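Local atomic coordinates of 1-acyl-sn-glycerol-3-phosphate acyltransferase (Thermotoga maritima, PDB entry 5KYM), a protein that transfers an acyl chain to 1-acyl-sn-glycerol 3-phosphate (lysophosphatidic acid), making phosphatidic acid at the membrane, as a PlsC enzyme of the HX4D acyltransferase family. Residues Leu29-Leu34 and Arg42-Lys47; Gly100-Lys105 and Arg119-Val124. One frame throughout, in Å; residues are numbered along the deposited sequence.

Contact 1: Leu29-Leu34 and Arg42-Lys47; sequences LFRSFL and RKYVLK. With HGX (1-heptadecanoyl-2-tridecanoyl-3-glycerol-phosphonyl choline), chain C.
Arg31 and Tyr44 make the polar part of this contact. Arg31 NE comes within 3.2 Å of Tyr44 OH, but the N-H...O angle of 131° marks the hydrogen bond as weak. Tyr44 OH sits at the edge of the guanidinium, near its plane, whereas Arg31 NH2 hangs over the rim of one face of the tyrosine ring; the two planes stand 69° apart. A bend at chi3 in the arginine chain brings NE back to the phenol, and with CG of Tyr44 set opposite the backbone N the ring extends to meet it.

The lipid HGX joins this pair. Its glycerol carbon C3 lies over one face of the guanidinium, 3.4 Å from Arg31 NH1, a contact with a carbon and no salt bridge; the phosphate oxygen O4 stands oblique to the Tyr44 ring.

Apolar packing fills the rest. Val45 CG2 lies against Ser32 CB (3.4 Å), and the same CB meets the edge of the Tyr44 ring at CD2. Farther along, Leu29 CD2 touches Val45 CG1 at 4.1 Å. Within its own helix Ser32 OG gives its hydrogen bond to Leu29 O (3.0 Å), an acceptor shared with Phe33 N, so the proton of this buried hydroxyl is used within its own helix.

The segment axes run 9.6 Å apart and antiparallel at 170°, Ser32 facing Val45. Helices 2-34 and 38-59, joined by a short turn, thus form a helical hairpin, consistent with the two-helix motif that positions the PlsC active site in the bilayer.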
ATOM      1  N   LEU A  29     -10.703  17.421   1.350  1.00 51.30           N
ATOM      2  CA  LEU A  29      -9.641  18.354   1.005  1.00 50.62           C
ATOM      3  C   LEU A  29     -10.199  19.766   1.103  1.00 52.17           C
ATOM      4  O   LEU A  29      -9.495  20.668   1.619  1.00 53.16           O
ATOM      5  CB  LEU A  29      -9.171  18.118  -0.417  1.00 49.08           C
ATOM      6  CG  LEU A  29      -8.550  16.757  -0.666  1.00 47.75           C
ATOM      7  CD1 LEU A  29      -8.373  16.603  -2.129  1.00 46.50           C
ATOM      8  CD2 LEU A  29      -7.199  16.595   0.048  1.00 47.69           C
ATOM      9  N   PHE A  30     -11.446  19.962   0.627  1.00 49.19           N
ATOM     10  CA  PHE A  30     -12.041  21.268   0.716  1.00 51.39           C
ATOM     11  C   PHE A  30     -12.108  21.751   2.162  1.00 53.44           C
ATOM     12  O   PHE A  30     -11.704  22.871   2.433  1.00 58.31           O
ATOM     13  CB  PHE A  30     -13.405  21.361   0.076  1.00 52.00           C
ATOM     14  CG  PHE A  30     -14.096  22.667   0.350  1.00 55.73           C
ATOM     15  CD1 PHE A  30     -13.789  23.784  -0.406  1.00 57.18           C
ATOM     16  CD2 PHE A  30     -15.039  22.802   1.364  1.00 59.82           C
ATOM     17  CE1 PHE A  30     -14.434  25.010  -0.202  1.00 57.29           C
ATOM     18  CE2 PHE A  30     -15.673  24.033   1.597  1.00 61.25           C
ATOM     19  CZ  PHE A  30     -15.354  25.141   0.817  1.00 59.42           C
ATOM     20  N   ARG A  31     -12.575  20.935   3.098  1.00 52.97           N
ATOM     21  CA  ARG A  31     -12.490  21.359   4.503  1.00 55.00           C
ATOM     22  C   ARG A  31     -11.033  21.590   4.970  1.00 54.70           C
ATOM     23  O   ARG A  31     -10.755  22.497   5.702  1.00 50.18           O
ATOM     24  CB  ARG A  31     -13.108  20.350   5.445  1.00 58.71           C
ATOM     25  CG  ARG A  31     -14.590  20.469   5.714  1.00 62.24           C
ATOM     26  CD  ARG A  31     -15.034  19.317   6.632  1.00 65.68           C
ATOM     27  NE  ARG A  31     -14.131  19.073   7.792  1.00 66.43           N
ATOM     28  CZ  ARG A  31     -14.281  19.555   9.021  1.00 68.55           C
ATOM     29  NH1 ARG A  31     -15.289  20.378   9.315  1.00 72.13           N
ATOM     30  NH2 ARG A  31     -13.412  19.217   9.983  1.00 67.58           N
ATOM     31  N   SER A  32     -10.106  20.733   4.574  1.00 58.32           N
ATOM     32  CA  SER A  32      -8.728  20.840   5.061  1.00 59.75           C
ATOM     33  C   SER A  32      -8.112  22.133   4.606  1.00 60.28           C
ATOM     34  O   SER A  32      -7.239  22.656   5.312  1.00 59.76           O
ATOM     35  CB  SER A  32      -7.856  19.662   4.572  1.00 61.25           C
ATOM     36  OG  SER A  32      -7.203  19.932   3.337  1.00 59.92           O
ATOM     37  N   PHE A  33      -8.539  22.611   3.411  1.00 56.91           N
ATOM     38  CA  PHE A  33      -8.018  23.856   2.849  1.00 55.93           C
ATOM     39  C   PHE A  33      -8.412  25.022   3.737  1.00 56.49           C
ATOM     40  O   PHE A  33      -7.578  25.780   4.147  1.00 56.87           O
ATOM     41  CB  PHE A  33      -8.502  24.055   1.434  1.00 57.11           C
ATOM     42  CG  PHE A  33      -8.149  25.404   0.841  1.00 60.45           C
ATOM     43  CD1 PHE A  33      -6.840  25.784   0.643  1.00 61.59           C
ATOM     44  CD2 PHE A  33      -9.151  26.276   0.447  1.00 63.19           C
ATOM     45  CE1 PHE A  33      -6.527  27.023   0.104  1.00 63.37           C
ATOM     46  CE2 PHE A  33      -8.841  27.493  -0.161  1.00 64.95           C
ATOM     47  CZ  PHE A  33      -7.518  27.881  -0.305  1.00 63.90           C
ATOM     48  N   LEU A  34      -9.677  25.094   4.098  1.00 57.60           N
ATOM     49  CA  LEU A  34     -10.190  26.092   5.058  1.00 58.79           C
ATOM     50  C   LEU A  34      -9.605  26.092   6.474  1.00 59.32           C
ATOM     51  O   LEU A  34      -9.829  27.038   7.220  1.00 68.62           O
ATOM     52  CB  LEU A  34     -11.715  25.954   5.207  1.00 57.30           C
ATOM     53  CG  LEU A  34     -12.507  25.832   3.936  1.00 58.52           C
ATOM     54  CD1 LEU A  34     -13.969  25.979   4.268  1.00 63.23           C
ATOM     55  CD2 LEU A  34     -12.074  26.897   2.948  1.00 60.60           C
ATOM     56  N   ARG A  42      -3.349  18.480   8.266  1.00 62.77           N
ATOM     57  CA  ARG A  42      -2.645  17.324   7.733  1.00 60.04           C
ATOM     58  C   ARG A  42      -3.149  16.070   8.425  1.00 56.24           C
ATOM     59  O   ARG A  42      -3.372  15.055   7.749  1.00 58.25           O
ATOM     60  CB  ARG A  42      -1.136  17.465   7.889  1.00 62.63           C
ATOM     61  CG  ARG A  42      -0.393  16.533   6.998  1.00 67.19           C
ATOM     62  CD  ARG A  42       1.133  16.384   7.194  1.00 70.18           C
ATOM     63  NE  ARG A  42       1.665  15.316   6.329  1.00 73.35           N
ATOM     64  CZ  ARG A  42       1.479  15.250   4.981  1.00 77.99           C
ATOM     65  NH1 ARG A  42       0.750  16.168   4.283  1.00 76.49           N
ATOM     66  NH2 ARG A  42       1.965  14.220   4.301  1.00 76.72           N
ATOM     67  N   LYS A  43      -3.334  16.144   9.749  1.00 53.26           N
ATOM     68  CA  LYS A  43      -3.748  14.995  10.536  1.00 54.06           C
ATOM     69  C   LYS A  43      -5.130  14.547  10.040  1.00 54.09           C
ATOM     70  O   LYS A  43      -5.371  13.358   9.870  1.00 56.64           O
ATOM     71  CB  LYS A  43      -3.811  15.294  12.030  1.00 56.79           C
ATOM     72  CG  LYS A  43      -2.646  14.898  12.894  1.00 63.81           C
ATOM     73  CD  LYS A  43      -2.704  15.531  14.305  1.00 72.38           C
ATOM     74  CE  LYS A  43      -3.897  15.091  15.189  1.00 78.08           C
ATOM     75  NZ  LYS A  43      -3.646  13.797  15.915  1.00 79.62           N
ATOM     76  N   TYR A  44      -6.020  15.507   9.804  1.00 51.79           N
ATOM     77  CA  TYR A  44      -7.388  15.238   9.380  1.00 50.65           C
ATOM     78  C   TYR A  44      -7.391  14.522   8.061  1.00 52.15           C
ATOM     79  O   TYR A  44      -8.001  13.478   7.962  1.00 55.32           O
ATOM     80  CB  TYR A  44      -8.184  16.549   9.279  1.00 49.14           C
ATOM     81  CG  TYR A  44      -9.467  16.469   8.530  1.00 46.14           C
ATOM     82  CD1 TYR A  44     -10.524  15.782   9.033  1.00 46.57           C
ATOM     83  CD2 TYR A  44      -9.634  17.131   7.326  1.00 47.35           C
ATOM     84  CE1 TYR A  44     -11.736  15.734   8.370  1.00 47.60           C
ATOM     85  CE2 TYR A  44     -10.847  17.085   6.636  1.00 48.08           C
ATOM     86  CZ  TYR A  44     -11.892  16.354   7.159  1.00 47.36           C
ATOM     87  OH  TYR A  44     -13.107  16.263   6.525  1.00 46.63           O
ATOM     88  N   VAL A  45      -6.692  15.053   7.060  1.00 52.74           N
ATOM     89  CA  VAL A  45      -6.710  14.438   5.737  1.00 53.02           C
ATOM     90  C   VAL A  45      -6.118  13.039   5.818  1.00 50.16           C
ATOM     91  O   VAL A  45      -6.680  12.078   5.242  1.00 45.80           O
ATOM     92  CB  VAL A  45      -5.898  15.207   4.674  1.00 55.47           C
ATOM     93  CG1 VAL A  45      -5.966  14.473   3.311  1.00 55.93           C
ATOM     94  CG2 VAL A  45      -6.410  16.616   4.522  1.00 56.39           C
ATOM     95  N   LEU A  46      -4.982  12.944   6.516  1.00 47.35           N
ATOM     96  CA  LEU A  46      -4.325  11.655   6.673  1.00 46.84           C
ATOM     97  C   LEU A  46      -5.211  10.618   7.344  1.00 48.18           C
ATOM     98  O   LEU A  46      -5.193   9.462   6.971  1.00 51.61           O
ATOM     99  CB  LEU A  46      -2.963  11.775   7.396  1.00 44.66           C
ATOM    100  CG  LEU A  46      -1.820  12.288   6.503  1.00 44.99           C
ATOM    101  CD1 LEU A  46      -0.542  12.283   7.265  1.00 44.17           C
ATOM    102  CD2 LEU A  46      -1.623  11.515   5.180  1.00 44.80           C
ATOM    103  N   LYS A  47      -5.993  11.032   8.322  1.00 50.71           N
ATOM    104  CA  LYS A  47      -6.805  10.109   9.087  1.00 51.23           C
ATOM    105  C   LYS A  47      -7.913   9.640   8.195  1.00 49.32           C
ATOM    106  O   LYS A  47      -8.208   8.463   8.184  1.00 52.22           O
ATOM    107  CB  LYS A  47      -7.325  10.789  10.357  1.00 57.93           C
ATOM    108  CG  LYS A  47      -7.949   9.892  11.397  1.00 65.32           C
ATOM    109  CD  LYS A  47      -6.923   8.922  11.994  1.00 73.79           C
ATOM    110  CE  LYS A  47      -7.565   7.591  12.337  1.00 80.23           C
ATOM    111  NZ  LYS A  47      -8.785   7.787  13.220  1.00 86.82           N
TER
HETATM  112  O11 HGX C 301     -20.054  19.761  10.113  1.00 84.83           O
HETATM  113  C11 HGX C 301     -19.819  19.490   8.946  1.00 88.30           C
HETATM  114  C12 HGX C 301     -20.801  19.964   7.877  1.00 83.19           C
HETATM  115  C13 HGX C 301     -20.540  19.454   6.458  1.00 75.49           C
HETATM  116  C14 HGX C 301     -21.769  19.485   5.544  1.00 70.75           C
HETATM  117  C15 HGX C 301     -21.384  19.945   4.130  1.00 71.38           C
HETATM  118  C16 HGX C 301     -22.502  19.909   3.070  1.00 70.60           C
HETATM  119  C17 HGX C 301     -22.007  20.164   1.637  1.00 69.76           C
HETATM  120  C18 HGX C 301     -20.828  21.143   1.546  1.00 66.72           C
HETATM  121  O3  HGX C 301     -18.611  18.719   8.652  1.00101.91           O
HETATM  122  C3  HGX C 301     -17.808  18.090   9.668  1.00105.13           C
HETATM  123  C2  HGX C 301     -18.338  16.704  10.046  1.00104.92           C
HETATM  124  C1  HGX C 301     -17.664  16.205  11.341  1.00110.46           C
HETATM  125  O3P HGX C 301     -16.278  15.889  11.124  1.00126.79           O
HETATM  126  O2  HGX C 301     -18.092  15.835   8.931  1.00 97.07           O
HETATM  127  C31 HGX C 301     -19.003  14.704   8.746  1.00 95.83           C
HETATM  128  O31 HGX C 301     -19.538  14.200   9.735  1.00103.60           O
HETATM  129  C32 HGX C 301     -19.239  14.129   7.351  1.00 81.77           C
HETATM  130  C33 HGX C 301     -20.130  15.019   6.481  1.00 74.31           C
HETATM  131  C34 HGX C 301     -20.518  14.343   5.159  1.00 69.93           C
HETATM  132  C35 HGX C 301     -20.523  15.348   3.993  1.00 73.71           C
HETATM  133  C36 HGX C 301     -20.665  14.761   2.569  1.00 72.42           C
HETATM  134  C37 HGX C 301     -21.033  15.869   1.564  1.00 71.82           C
HETATM  135  C38 HGX C 301     -20.628  15.649   0.096  1.00 77.29           C
HETATM  136  C39 HGX C 301     -20.476  16.994  -0.646  1.00 79.72           C
HETATM  137  C40 HGX C 301     -20.316  16.911  -2.173  1.00 76.37           C
HETATM  138  O1  HGX C 301     -15.754  16.201  13.566  1.00147.17           O
HETATM  139  P1  HGX C 301     -15.198  15.580  12.304  1.00149.44           P
HETATM  140  O4  HGX C 301     -13.810  15.959  11.816  1.00148.00           O
HETATM  141  O5  HGX C 301     -15.183  13.964  12.496  1.00139.67           O
HETATM  142  C4  HGX C 301     -14.551  13.301  13.603  1.00116.74           C
HETATM  143  C5  HGX C 301     -15.361  12.077  14.025  1.00 98.96           C

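Contact 2: Gly100-Lys105 and Arg119-Val124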
ATOM      1  N   GLY A 100       1.436   6.539   3.320  1.00 49.73           N
ATOM      2  CA  GLY A 100       2.568   7.054   2.559  1.00 48.48           C
ATOM      3  C   GLY A 100       2.416   7.174   1.049  1.00 47.39           C
ATOM      4  O   GLY A 100       1.434   6.735   0.421  1.00 47.05           O
ATOM      5  N   ALA A 101       3.448   7.782   0.491  1.00 47.67           N
ATOM      6  CA  ALA A 101       3.682   7.843  -0.947  1.00 47.68           C
ATOM      7  C   ALA A 101       3.781   6.476  -1.627  1.00 44.64           C
ATOM      8  O   ALA A 101       4.196   5.510  -1.062  1.00 44.33           O
ATOM      9  CB  ALA A 101       4.976   8.581  -1.171  1.00 49.14           C
ATOM     10  N   PHE A 102       3.405   6.420  -2.871  1.00 44.20           N
ATOM     11  CA  PHE A 102       3.598   5.240  -3.665  1.00 46.81           C
ATOM     12  C   PHE A 102       3.903   5.632  -5.103  1.00 51.36           C
ATOM     13  O   PHE A 102       3.898   6.805  -5.417  1.00 51.98           O
ATOM     14  CB  PHE A 102       2.505   4.191  -3.475  1.00 47.01           C
ATOM     15  CG  PHE A 102       1.126   4.580  -3.893  1.00 49.15           C
ATOM     16  CD1 PHE A 102       0.270   5.179  -3.019  1.00 53.17           C
ATOM     17  CD2 PHE A 102       0.633   4.219  -5.152  1.00 52.15           C
ATOM     18  CE1 PHE A 102      -1.044   5.562  -3.447  1.00 56.66           C
ATOM     19  CE2 PHE A 102      -0.681   4.519  -5.569  1.00 51.33           C
ATOM     20  CZ  PHE A 102      -1.525   5.195  -4.721  1.00 52.74           C
ATOM     21  N   ILE A 103       4.224   4.650  -5.949  1.00 54.44           N
ATOM     22  CA  ILE A 103       4.590   4.848  -7.365  1.00 52.72           C
ATOM     23  C   ILE A 103       3.384   4.521  -8.249  1.00 55.39           C
ATOM     24  O   ILE A 103       2.973   3.380  -8.309  1.00 56.79           O
ATOM     25  CB  ILE A 103       5.796   3.940  -7.704  1.00 51.47           C
ATOM     26  CG1 ILE A 103       7.089   4.678  -7.382  1.00 51.46           C
ATOM     27  CG2 ILE A 103       5.759   3.381  -9.123  1.00 51.49           C
ATOM     28  CD1 ILE A 103       7.194   5.075  -5.910  1.00 51.33           C
ATOM     29  N   ALA A 104       2.820   5.495  -8.958  1.00 59.40           N
ATOM     30  CA  ALA A 104       1.615   5.219  -9.766  1.00 64.40           C
ATOM     31  C   ALA A 104       1.916   5.156 -11.265  1.00 67.22           C
ATOM     32  O   ALA A 104       2.802   5.821 -11.732  1.00 64.40           O
ATOM     33  CB  ALA A 104       0.541   6.282  -9.484  1.00 66.11           C
ATOM     34  N   LYS A 105       1.134   4.376 -12.004  1.00 77.29           N
ATOM     35  CA  LYS A 105       1.152   4.354 -13.487  1.00 85.31           C
ATOM     36  C   LYS A 105       0.931   5.781 -13.922  1.00 86.07           C
ATOM     37  O   LYS A 105       0.070   6.412 -13.299  1.00 82.11           O
ATOM     38  CB  LYS A 105      -0.056   3.566 -14.049  1.00 91.50           C
ATOM     39  CG  LYS A 105      -0.286   2.108 -13.612  1.00 96.79           C
ATOM     40  CD  LYS A 105      -1.781   1.813 -13.358  1.00 98.49           C
ATOM     41  CE  LYS A 105      -2.155   0.346 -13.595  1.00100.93           C
ATOM     42  NZ  LYS A 105      -2.003  -0.491 -12.368  1.00100.88           N
ATOM     43  N   ARG A 119      -1.426  12.574  -5.167  1.00 57.99           N
ATOM     44  CA  ARG A 119      -0.661  13.788  -4.958  1.00 58.58           C
ATOM     45  C   ARG A 119      -0.580  14.141  -3.491  1.00 55.07           C
ATOM     46  O   ARG A 119       0.505  14.408  -3.024  1.00 56.02           O
ATOM     47  CB  ARG A 119      -1.254  14.947  -5.729  1.00 65.26           C
ATOM     48  CG  ARG A 119      -0.875  14.960  -7.200  1.00 77.88           C
ATOM     49  CD  ARG A 119      -0.974  16.387  -7.833  1.00 89.19           C
ATOM     50  NE  ARG A 119      -2.373  16.705  -8.153  1.00 94.74           N
ATOM     51  CZ  ARG A 119      -3.080  16.142  -9.145  1.00103.02           C
ATOM     52  NH1 ARG A 119      -2.529  15.239  -9.990  1.00110.57           N
ATOM     53  NH2 ARG A 119      -4.360  16.477  -9.298  1.00102.17           N
ATOM     54  N   TYR A 120      -1.688  14.107  -2.744  1.00 51.12           N
ATOM     55  CA  TYR A 120      -1.634  14.480  -1.330  1.00 49.44           C
ATOM     56  C   TYR A 120      -0.651  13.599  -0.569  1.00 51.02           C
ATOM     57  O   TYR A 120       0.107  14.104   0.257  1.00 54.22           O
ATOM     58  CB  TYR A 120      -2.991  14.419  -0.643  1.00 47.55           C
ATOM     59  CG  TYR A 120      -3.030  15.180   0.680  1.00 46.45           C
ATOM     60  CD1 TYR A 120      -2.566  14.613   1.822  1.00 47.41           C
ATOM     61  CD2 TYR A 120      -3.582  16.464   0.759  1.00 46.80           C
ATOM     62  CE1 TYR A 120      -2.588  15.295   3.039  1.00 50.68           C
ATOM     63  CE2 TYR A 120      -3.633  17.148   1.952  1.00 47.51           C
ATOM     64  CZ  TYR A 120      -3.123  16.570   3.104  1.00 49.82           C
ATOM     65  OH  TYR A 120      -3.109  17.209   4.345  1.00 51.60           O
ATOM     66  N   LEU A 121      -0.633  12.299  -0.877  1.00 51.43           N
ATOM     67  CA  LEU A 121       0.310  11.367  -0.251  1.00 53.57           C
ATOM     68  C   LEU A 121       1.741  11.496  -0.731  1.00 55.18           C
ATOM     69  O   LEU A 121       2.578  10.646  -0.391  1.00 52.95           O
ATOM     70  CB  LEU A 121      -0.170   9.920  -0.452  1.00 53.75           C
ATOM     71  CG  LEU A 121      -1.460   9.594   0.315  1.00 53.79           C
ATOM     72  CD1 LEU A 121      -2.171   8.402  -0.302  1.00 53.37           C
ATOM     73  CD2 LEU A 121      -1.169   9.381   1.817  1.00 53.66           C
ATOM     74  N   ASN A 122       2.008  12.547  -1.517  1.00 57.20           N
ATOM     75  CA  ASN A 122       3.291  12.792  -2.157  1.00 58.57           C
ATOM     76  C   ASN A 122       3.770  11.669  -3.041  1.00 55.08           C
ATOM     77  O   ASN A 122       4.957  11.489  -3.186  1.00 54.17           O
ATOM     78  CB  ASN A 122       4.339  13.125  -1.099  1.00 63.91           C
ATOM     79  CG  ASN A 122       4.587  14.578  -0.989  1.00 67.43           C
ATOM     80  OD1 ASN A 122       5.667  15.062  -1.328  1.00 76.27           O
ATOM     81  ND2 ASN A 122       3.591  15.296  -0.523  1.00 72.07           N
ATOM     82  N   GLY A 123       2.864  10.931  -3.670  1.00 54.88           N
ATOM     83  CA  GLY A 123       3.244   9.862  -4.621  1.00 56.13           C
ATOM     84  C   GLY A 123       4.100  10.300  -5.806  1.00 55.05           C
ATOM     85  O   GLY A 123       4.522  11.402  -5.875  1.00 54.07           O
ATOM     86  N   VAL A 124       4.370   9.385  -6.726  1.00 57.69           N
ATOM     87  CA  VAL A 124       5.448   9.536  -7.737  1.00 59.10           C
ATOM     88  C   VAL A 124       4.937   8.733  -8.900  1.00 62.79           C
ATOM     89  O   VAL A 124       4.798   7.498  -8.775  1.00 61.47           O
ATOM     90  CB  VAL A 124       6.796   8.907  -7.310  1.00 56.14           C
ATOM     91  CG1 VAL A 124       7.763   8.904  -8.451  1.00 55.11           C
ATOM     92  CG2 VAL A 124       7.391   9.645  -6.116  1.00 57.34           C
TER
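Two backbone hydrogen bonds join Val124 to the strand running through Ile103. Val124 N donates to Phe102 O at 2.9 Å, a weak bond whose N-H...O angle is 129°, and Val124 O accepts from Ala104 N at 2.8 Å with a straighter 147°. Both polar backbone atoms of Val124 are therefore satisfied by residues flanking Ile103, the pattern of a parallel bridge. Val124 O also receives a CA-H...O contact from Ile103 CA at 3.0 Å. The bridged side chains lie side by side, pointing the same way, with Ile103 CD1 against Val124 CB.

Nearer the helix the pairing gives way to packing. Ala101 N and Leu121 O approach to 3.1 Å, but the angle is too poor for a hydrogen bond; the backbone of Ala101 pairs instead with Thr150 and Ile152, as that of Ala104 does with Leu126. Ala101 CB rests against Leu121 O and Asn122 O. The latter oxygen and Gly123 O both accept from Lys144 NZ.

Asn122, with positive phi (57°), is the C-prime residue of a Schellman motif ending helix 114-120: Asn122 N bonds to Arg119 O at 2.8 Å, and Gly123 N to the carbonyl of Ile118. Just before it, Leu121 turns its CG away from its own carbonyl carbon, and CB (3.7 Å from Gly100 O) and both methyls gather round that oxygen, while CD1 meets the edge of the Phe102 ring at CE1. An alanine here would keep the CB contact but is likely to open a gap beside Gly100 and leave that ring edge without its apolar neighbour.

The whole forms a beta-alpha-beta unit, strand 103-104, helix 114-120 and strand 124-125. Strand 151-153 touches Ala101, Ile103 and Val124 through Phe151, helix 137-147 packs on Val124, and helix 38-59 meets Leu121.

Contact 1 joins the two helices of the N-terminal hairpin, and contact 2 lies within the acyltransferase region; their centres are about 17 Å apart, yet they touch directly. Tyr120, on helix 114-120, carries most of this junction: its OH packs 3.4 Å from Val45 CG2, and its CD2 lies 3.7 Å from Leu29 CD2. Leu46 CD2 adds a second point at 4.0 Å from Leu121 CD2. The hairpin is thereby packed against the end of the helix that leads into strand 124-125. A bound nonane lies close to both contacts, about 6 Å from the Val45 side chain and about 4 Å from that of Phe102.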